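Local coordinates for B-type Cna protein (Enterococcus faecium, PDB 6FWY) that is of unknown function but is probably a cell-wall-anchored surface protein whose thioester domain may allow covalent attachment to a target, at residues G185-T190 / N212-N217; K236-V241 / T267-S272. All blocks are in the same frame, centred on the assembly; numbering follows the deposited sequence. Where two conformers were deposited one is given.

Contact 1: G185-T190 / N212-N217; sequences GNAKLT and NTVKLN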
loop_
_atom_site.group_PDB
_atom_site.type_symbol
_atom_site.label_atom_id
_atom_site.label_comp_id
_atom_site.label_asym_id
_atom_site.label_seq_id
_atom_site.Cartn_x
_atom_site.Cartn_y
_atom_site.Cartn_z
ATOM N N GLY A 185 -2.754 7.056 11.946
ATOM C CA GLY A 185 -2.054 8.334 11.904
ATOM C C GLY A 185 -2.870 9.422 12.588
ATOM O O GLY A 185 -3.548 9.155 13.571
ATOM N N ASN A 186 -2.792 10.646 12.070
ATOM C CA ASN A 186 -3.570 11.791 12.587
ATOM C C ASN A 186 -3.831 12.773 11.458
ATOM O O ASN A 186 -3.377 12.553 10.336
ATOM C CB ASN A 186 -2.850 12.484 13.780
ATOM C CG ASN A 186 -1.476 13.002 13.426
ATOM O OD1 ASN A 186 -1.221 13.480 12.322
ATOM N ND2 ASN A 186 -0.581 12.933 14.378
ATOM N N ALA A 187 -4.562 13.838 11.755
ATOM C CA ALA A 187 -4.833 14.892 10.786
ATOM C C ALA A 187 -4.576 16.277 11.371
ATOM O O ALA A 187 -4.728 16.500 12.570
ATOM C CB ALA A 187 -6.269 14.793 10.285
ATOM N N LYS A 188 -4.182 17.177 10.481
ATOM C CA LYS A 188 -3.922 18.576 10.782
ATOM C C LYS A 188 -5.031 19.411 10.164
ATOM O O LYS A 188 -5.336 19.266 8.977
ATOM C CB LYS A 188 -2.571 18.999 10.185
ATOM C CG LYS A 188 -2.285 20.500 10.224
ATOM C CD LYS A 188 -0.807 20.838 10.244
ATOM C CE LYS A 188 -0.599 22.183 10.908
ATOM N NZ LYS A 188 0.358 22.991 10.112
ATOM N N LEU A 189 -5.632 20.292 10.962
ATOM C CA LEU A 189 -6.651 21.204 10.453
ATOM C C LEU A 189 -6.024 22.457 9.855
ATOM O O LEU A 189 -5.106 23.018 10.441
ATOM C CB LEU A 189 -7.625 21.572 11.579
ATOM C CG LEU A 189 -8.303 20.396 12.289
ATOM C CD1 LEU A 189 -9.339 20.921 13.257
ATOM C CD2 LEU A 189 -8.982 19.449 11.278
ATOM N N THR A 190 -6.505 22.869 8.686
ATOM C CA THR A 190 -6.132 24.136 8.067
ATOM C C THR A 190 -7.401 24.943 7.874
ATOM O O THR A 190 -8.359 24.481 7.251
ATOM C CB THR A 190 -5.446 23.940 6.696
ATOM O OG1 THR A 190 -4.181 23.313 6.896
ATOM C CG2 THR A 190 -5.171 25.270 5.992
ATOM N N ASN A 212 -3.657 22.222 16.564
ATOM C CA ASN A 212 -4.509 21.951 15.379
ATOM C C ASN A 212 -4.520 20.498 14.889
ATOM O O ASN A 212 -4.825 20.246 13.725
ATOM C CB ASN A 212 -4.174 22.912 14.212
ATOM C CG ASN A 212 -4.720 24.317 14.433
ATOM O OD1 ASN A 212 -3.945 25.257 14.574
ATOM N ND2 ASN A 212 -6.045 24.462 14.532
ATOM N N THR A 213 -4.249 19.540 15.777
ATOM C CA THR A 213 -4.127 18.132 15.395
ATOM C C THR A 213 -5.267 17.315 16.004
ATOM O O THR A 213 -5.599 17.498 17.157
ATOM C CB THR A 213 -2.746 17.582 15.798
ATOM O OG1 THR A 213 -1.734 18.444 15.271
ATOM C CG2 THR A 213 -2.515 16.163 15.247
ATOM N N VAL A 214 -5.874 16.442 15.204
ATOM C CA VAL A 214 -6.997 15.595 15.630
ATOM C C VAL A 214 -6.680 14.134 15.356
ATOM O O VAL A 214 -5.817 13.810 14.525
ATOM C CB VAL A 214 -8.337 15.975 14.953
ATOM C CG1 VAL A 214 -8.717 17.409 15.263
ATOM C CG2 VAL A 214 -8.290 15.799 13.436
ATOM N N LYS A 215 -7.383 13.257 16.055
ATOM C CA LYS A 215 -7.234 11.830 15.853
ATOM C C LYS A 215 -8.136 11.367 14.719
ATOM O O LYS A 215 -9.124 12.007 14.426
ATOM C CB LYS A 215 -7.546 11.087 17.149
ATOM C CG LYS A 215 -6.426 11.233 18.161
ATOM C CD LYS A 215 -6.932 11.078 19.588
ATOM C CE LYS A 215 -5.802 10.772 20.560
ATOM N NZ LYS A 215 -5.499 9.302 20.610
ATOM N N LEU A 216 -7.745 10.257 14.099
ATOM C CA LEU A 216 -8.546 9.562 13.077
ATOM C C LEU A 216 -9.438 8.523 13.742
ATOM O O LEU A 216 -9.044 7.915 14.735
ATOM C CB LEU A 216 -7.637 8.855 12.076
ATOM C CG LEU A 216 -6.597 9.715 11.383
ATOM C CD1 LEU A 216 -5.837 8.892 10.337
ATOM C CD2 LEU A 216 -7.239 10.922 10.731
ATOM N N ASN A 217 -10.612 8.296 13.161
ATOM C CA ASN A 217 -11.624 7.394 13.730
ATOM C C ASN A 217 -11.998 7.833 15.151
ATOM O O ASN A 217 -11.989 7.054 16.110
ATOM C CB ASN A 217 -11.166 5.936 13.643
ATOM C CG ASN A 217 -10.851 5.524 12.206
ATOM O OD1 ASN A 217 -11.649 5.760 11.317
ATOM N ND2 ASN A 217 -9.680 4.961 11.973
#
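The carboxamide of Asn186 lies flat beneath the methyl of Thr213: CG2 sits almost straight above the amide carbon, 3.8 Å from CG, and slightly farther from the oxygen and nitrogen. With CG tucked between backbone N and carbonyl carbon (chi1 59°), the amide presents a face rather than an edge. Near its OD1 end it meets Asn240 of the next strand. Thr213 turns its hydroxyl elsewhere, to Asn211 O, so that its methyl does the touching here.

The strands run antiparallel, and the register rests on three backbone bonds. Ala187 and Val214 form a hydrogen-bonded pair: Ala187 N to Val214 O is 3.0 Å and Val214 N to Ala187 O is 2.9 Å. Farther along, Leu189 N reaches Asn212 O at 2.9 Å with a nearly straight N-H...O angle (175°).

On the other face of the sheet the contact is apolar. Ala187 CB lies 3.9 Å from Val214 CG2 and 4.0 Å from Leu216 CD2, while Leu189 CD1 meets Val214 CG1 at 4.1 Å, the two side chains nearly perpendicular. Phe159 and Ile161 of strand 159-169 close over this face.

The chemistry thus divides: main-chain bonds fix the pairing, and the side chains supply hydrocarbon packing on the buried face, with a methyl-on-amide contact on the more open one.

Contact 2: K236-V241 / T267-S272; sequences KGTANV and TKDSKS
Asp269 and Thr238 stand side by side on one face of the sheet, and Lys236 slants across Asp269 to reach the same carboxylate. Each oxygen of Asp269 has its own donor: Thr238 OG1 gives its proton to OD1 at 2.8 Å, and Lys236 NZ makes a salt bridge to OD2 at 2.9 Å. Neither donor lies in the carboxylate plane. Both stand on the same side of it, the hydroxyl 37° and the ammonium 41° out, and the lysine chain itself passes over that face, with CD 3.6 Å from OD2. Lys236 starts with CG between its backbone N and carbonyl carbon (chi1 59°) and is extended beyond, which carries NZ over to Asp269 on the partner strand. Two donors should limit rotation of the carboxylate and probably stabilise its negative charge.

Farther along, the Thr238 side chain crosses that of Thr267 at a slant, its CG2 touching Thr267 CB at 4.1 Å.

Ser270 is oriented quite differently. Its OG accepts an almost straight bond from Gly237 N (2.9 Å), taking a place usually filled by a main-chain carbonyl, and passes its own proton to Lys271 O at 2.7 Å. Since Ser270 N also bonds Gly237 O at 2.9 Å, the glycine is held at both polar atoms. Ala239 and Lys268 form the regular hydrogen-bonded pair, although both of its bonds are bent. Ala239 and Ser270 touch Phe159 of the facing sheet, and Lys268 NZ reaches Thr157 O.

Antiparallel throughout its paired part, the arrangement belongs to the long beta hairpin of strands 231-250 and 258-277, whose sheet packs here against the five-stranded sheet in a beta-sandwich manner.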
loop_
_atom_site.group_PDB
_atom_site.type_symbol
_atom_site.label_atom_id
_atom_site.label_comp_id
_atom_site.label_asym_id
_atom_site.label_seq_id
_atom_site.Cartn_x
_atom_site.Cartn_y
_atom_site.Cartn_z
ATOM N N LYS A 236 -10.423 22.510 6.359
ATOM C CA LYS A 236 -10.206 21.130 5.921
ATOM C C LYS A 236 -9.212 20.469 6.870
ATOM O O LYS A 236 -8.539 21.145 7.655
ATOM C CB LYS A 236 -9.651 21.066 4.496
ATOM C CG LYS A 236 -8.338 21.793 4.300
ATOM C CD LYS A 236 -7.559 21.403 3.076
ATOM C CE LYS A 236 -6.193 22.078 3.123
ATOM N NZ LYS A 236 -5.475 21.953 1.820
ATOM N N GLY A 237 -9.115 19.153 6.759
ATOM C CA GLY A 237 -8.109 18.365 7.446
ATOM C C GLY A 237 -7.157 17.792 6.429
ATOM O O GLY A 237 -7.554 17.546 5.295
ATOM N N THR A 238 -5.908 17.584 6.839
ATOM C CA THR A 238 -4.923 16.856 6.032
ATOM C C THR A 238 -4.435 15.691 6.882
ATOM O O THR A 238 -3.686 15.881 7.834
ATOM C CB THR A 238 -3.718 17.741 5.626
ATOM O OG1 THR A 238 -4.174 18.865 4.852
ATOM C CG2 THR A 238 -2.713 16.944 4.806
ATOM N N ALA A 239 -4.855 14.476 6.525
ATOM C CA ALA A 239 -4.407 13.274 7.226
ATOM C C ALA A 239 -2.937 13.010 6.924
ATOM O O ALA A 239 -2.449 13.299 5.833
ATOM C CB ALA A 239 -5.263 12.079 6.874
ATOM N N ASN A 240 -2.230 12.510 7.922
ATOM C CA ASN A 240 -0.867 12.070 7.767
ATOM C C ASN A 240 -0.849 10.656 8.317
ATOM O O ASN A 240 -0.993 10.450 9.531
ATOM C CB ASN A 240 0.112 12.968 8.520
ATOM C CG ASN A 240 1.563 12.661 8.165
ATOM O OD1 ASN A 240 1.850 11.876 7.242
ATOM N ND2 ASN A 240 2.482 13.271 8.877
ATOM N N VAL A 241 -0.709 9.698 7.407
ATOM C CA VAL A 241 -0.914 8.301 7.724
ATOM C C VAL A 241 0.281 7.448 7.356
ATOM O O VAL A 241 1.161 7.854 6.612
ATOM C CB VAL A 241 -2.173 7.726 7.040
ATOM C CG1 VAL A 241 -3.397 8.542 7.423
ATOM C CG2 VAL A 241 -2.018 7.649 5.519
ATOM N N THR A 267 0.152 11.882 2.860
ATOM C CA THR A 267 -0.740 12.989 3.231
ATOM C C THR A 267 -1.955 13.024 2.284
ATOM O O THR A 267 -1.818 12.786 1.092
ATOM C CB THR A 267 -0.037 14.352 3.175
ATOM O OG1 THR A 267 0.545 14.537 1.880
ATOM C CG2 THR A 267 1.035 14.481 4.250
ATOM N N LYS A 268 -3.125 13.310 2.833
ATOM C CA LYS A 268 -4.354 13.354 2.066
ATOM C C LYS A 268 -5.397 14.264 2.695
ATOM O O LYS A 268 -5.669 14.155 3.885
ATOM C CB LYS A 268 -4.944 11.952 1.917
ATOM C CG LYS A 268 -6.112 11.877 0.921
ATOM C CD LYS A 268 -6.351 10.442 0.475
ATOM C CE LYS A 268 -7.550 10.355 -0.436
ATOM N NZ LYS A 268 -7.347 9.148 -1.295
ATOM N N ASP A 269 -5.985 15.134 1.877
ATOM C CA ASP A 269 -6.986 16.104 2.317
ATOM C C ASP A 269 -8.388 15.522 2.448
ATOM O O ASP A 269 -8.794 14.671 1.655
ATOM C CB ASP A 269 -7.079 17.282 1.337
ATOM C CG ASP A 269 -5.918 18.245 1.459
ATOM O OD1 ASP A 269 -5.043 18.031 2.307
ATOM O OD2 ASP A 269 -5.890 19.251 0.714
ATOM N N SER A 270 -9.126 16.031 3.436
ATOM C CA SER A 270 -10.564 15.863 3.523
ATOM C C SER A 270 -11.224 16.802 2.520
ATOM O O SER A 270 -10.556 17.617 1.897
ATOM C CB SER A 270 -11.045 16.257 4.934
ATOM O OG SER A 270 -10.972 17.663 5.124
ATOM N N LYS A 271 -12.541 16.742 2.443
ATOM C CA LYS A 271 -13.299 17.825 1.832
ATOM C C LYS A 271 -13.281 19.122 2.667
ATOM O O LYS A 271 -12.876 19.133 3.831
ATOM C CB LYS A 271 -14.754 17.395 1.635
ATOM C CG LYS A 271 -14.921 16.180 0.739
ATOM C CD LYS A 271 -16.204 15.426 1.057
ATOM C CE LYS A 271 -16.303 14.169 0.199
ATOM N NZ LYS A 271 -17.732 13.910 -0.120
ATOM N N SER A 272 -13.731 20.202 2.048
ATOM C CA SER A 272 -13.930 21.473 2.706
ATOM C C SER A 272 -15.221 21.448 3.530
ATOM O O SER A 272 -16.257 21.007 3.046
ATOM C CB SER A 272 -14.001 22.591 1.668
ATOM O OG SER A 272 -14.113 23.864 2.309
#

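How the contacts relate
Contacts 1 and 2 are consecutive along the chain and lie in one sheet, their centres about 8 Å apart. Strands 185-191 and 231-250 are neighbours: Asn186 O to Asn240 N (2.7 Å) and Lys188 O to Thr238 N (2.8 Å) are probable hydrogen bonds, and Leu216 packs on Val241. Four strands are thereby joined side by side. Both contacts are partly buried, with Phe159 of the facing sheet meeting side chains from each. Their chemistry differs: contact 1 attaches the short strand 213-215 by main-chain bonds and aliphatic packing, whereas contact 2, within the long hairpin, adds a salt bridge and hydroxyl bonds.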